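Local coordinates for putative sulfatase yidJ (Bacteroides fragilis, PDB 2QZU), which probably hydrolyses sulfate esters as a metal-dependent, arylsulfatase-like member of the sulfatase family, at residues Ser92-Asn97 with Tyr105-Ser110. Sequence-based numbering, arbitrary orientation.
Sequences SKVTGN and YGVELS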
loop_
_atom_site.group_PDB
_atom_site.type_symbol
_atom_site.label_atom_id
_atom_site.label_comp_id
_atom_site.label_asym_id
_atom_site.label_seq_id
_atom_site.Cartn_x
_atom_site.Cartn_y
_atom_site.Cartn_z
ATOM N N SER A 92 32.437 0.559 9.367
ATOM C CA SER A 92 31.348 -0.286 9.856
ATOM C C SER A 92 30.971 -1.323 8.806
ATOM O O SER A 92 30.376 -2.353 9.126
ATOM C CB SER A 92 30.116 0.563 10.170
ATOM O OG SER A 92 29.425 0.895 8.975
ATOM N N LYS A 93 31.317 -1.027 7.553
ATOM C CA LYS A 93 31.031 -1.887 6.408
ATOM C C LYS A 93 29.579 -1.829 5.931
ATOM O O LYS A 93 29.249 -2.376 4.883
ATOM C CB LYS A 93 31.426 -3.338 6.714
ATOM C CG LYS A 93 32.924 -3.530 6.852
ATOM C CD LYS A 93 33.278 -4.965 7.194
ATOM C CE LYS A 93 34.782 -5.131 7.340
ATOM N NZ LYS A 93 35.324 -4.230 8.392
ATOM N N VAL A 94 28.717 -1.162 6.696
ATOM C CA VAL A 94 27.309 -1.046 6.324
ATOM C C VAL A 94 27.142 0.250 5.531
ATOM O O VAL A 94 26.747 1.293 6.059
ATOM C CB VAL A 94 26.401 -1.036 7.572
ATOM C CG1 VAL A 94 24.942 -1.170 7.148
ATOM C CG2 VAL A 94 26.791 -2.184 8.497
ATOM N N THR A 95 27.443 0.153 4.240
ATOM C CA THR A 95 27.416 1.292 3.328
ATOM C C THR A 95 26.082 1.588 2.656
ATOM O O THR A 95 25.934 2.616 1.991
ATOM C CB THR A 95 28.469 1.095 2.243
ATOM O OG1 THR A 95 28.239 -0.161 1.595
ATOM C CG2 THR A 95 29.866 1.088 2.851
ATOM N N GLY A 96 25.125 0.683 2.817
ATOM C CA GLY A 96 23.807 0.865 2.238
ATOM C C GLY A 96 22.843 0.022 3.048
ATOM O O GLY A 96 23.250 -0.574 4.044
ATOM N N ASN A 97 21.575 -0.024 2.652
ATOM C CA ASN A 97 20.598 -0.838 3.372
ATOM C C ASN A 97 20.922 -2.305 3.165
ATOM O O ASN A 97 21.448 -2.694 2.119
ATOM C CB ASN A 97 19.177 -0.599 2.848
ATOM C CG ASN A 97 18.522 0.626 3.453
ATOM O OD1 ASN A 97 17.826 1.370 2.762
ATOM N ND2 ASN A 97 18.731 0.835 4.745
ATOM N N TYR A 105 28.041 -7.628 -1.669
ATOM C CA TYR A 105 29.138 -6.724 -1.340
ATOM C C TYR A 105 29.475 -6.732 0.149
ATOM O O TYR A 105 30.295 -5.942 0.614
ATOM C CB TYR A 105 28.786 -5.317 -1.820
ATOM C CG TYR A 105 28.575 -5.282 -3.315
ATOM C CD1 TYR A 105 29.656 -5.148 -4.189
ATOM C CD2 TYR A 105 27.307 -5.486 -3.860
ATOM C CE1 TYR A 105 29.478 -5.225 -5.568
ATOM C CE2 TYR A 105 27.121 -5.564 -5.232
ATOM C CZ TYR A 105 28.206 -5.435 -6.080
ATOM O OH TYR A 105 28.016 -5.521 -7.440
ATOM N N GLY A 106 28.849 -7.646 0.886
ATOM C CA GLY A 106 29.107 -7.760 2.311
ATOM C C GLY A 106 28.542 -6.629 3.148
ATOM O O GLY A 106 29.115 -6.254 4.179
ATOM N N VAL A 107 27.414 -6.082 2.717
ATOM C CA VAL A 107 26.794 -4.991 3.452
ATOM C C VAL A 107 25.969 -5.535 4.620
ATOM O O VAL A 107 24.793 -5.869 4.475
ATOM C CB VAL A 107 25.918 -4.132 2.504
ATOM C CG1 VAL A 107 25.260 -2.995 3.268
ATOM C CG2 VAL A 107 26.783 -3.570 1.385
ATOM N N GLU A 108 26.617 -5.654 5.776
ATOM C CA GLU A 108 25.972 -6.135 6.996
ATOM C C GLU A 108 26.944 -5.963 8.159
ATOM O O GLU A 108 28.142 -5.764 7.956
ATOM C CB GLU A 108 25.567 -7.615 6.874
ATOM C CG GLU A 108 26.734 -8.595 6.765
ATOM C CD GLU A 108 26.301 -10.059 6.860
ATOM O OE1 GLU A 108 25.082 -10.341 6.912
ATOM O OE2 GLU A 108 27.191 -10.934 6.880
ATOM N N LEU A 109 26.427 -6.038 9.379
ATOM C CA LEU A 109 27.264 -5.897 10.563
ATOM C C LEU A 109 28.188 -7.108 10.650
ATOM O O LEU A 109 27.748 -8.241 10.485
ATOM C CB LEU A 109 26.389 -5.823 11.817
ATOM C CG LEU A 109 27.095 -5.591 13.155
ATOM C CD1 LEU A 109 27.813 -4.250 13.137
ATOM C CD2 LEU A 109 26.068 -5.621 14.281
ATOM N N SER A 110 29.466 -6.864 10.908
ATOM C CA SER A 110 30.427 -7.952 11.014
ATOM C C SER A 110 30.232 -8.707 12.324
ATOM O O SER A 110 30.036 -8.097 13.374
ATOM C CB SER A 110 31.855 -7.401 10.954
ATOM O OG SER A 110 32.806 -8.442 11.099
HETATM O O HOH W 1 30.828 -4.366 10.966
#
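Gly106 comes alongside Lys93 with its carbonyl oxygen 3.9 Å from Lys93 O, two acceptors side by side with no bond between them. Val107 follows, set against the bend of 92-97, and gives the largest share of this contact. With CG1 anti to its own backbone N (chi1 180°), Val107 sends its two methyls to different neighbours. CG1 presses on the backbone of Gly96, 3.2 Å from Gly96 O and 3.7 Å from Gly96 N; both of these polar atoms are buried here and have no hydrogen-bond partner in the model. The same methyl stands 4.3 Å from Val94 CG1, while CG2 meets the hydroxyl oxygen Thr95 OG1 at 3.7 Å, the two side chains crossing at about a right angle.

At Glu108 it is the main chain that takes part: Val94 CG2 rests over its carbonyl, 3.8 Å from Glu108 C. The carboxylate turns the other way, where OE1 accepts from the backbone N of Ala137. Leu109 also points away, reaching Thr85 on helix 76-85, and its carbonyl oxygen binds Arg162. No direct hydrogen bond spans the two segments; at Ser110 one water does the joining, accepting from Ser110 N and donating to Ser92 O.

The segment 92-97 is shaped by its own turns. Ser92 OG accepts from Val94 N (3.2 Å, 157° at the hydrogen), an ST turn at the end of helix 89-92, and Val94 then centres an inverse gamma turn. The loop doubles back on itself, packed beside helix 76-85 in the alkaline-phosphatase-like sulfatase fold; Asn97 touches Ser76, the predicted formylglycine (3-oxoalanine) position, unmodified here.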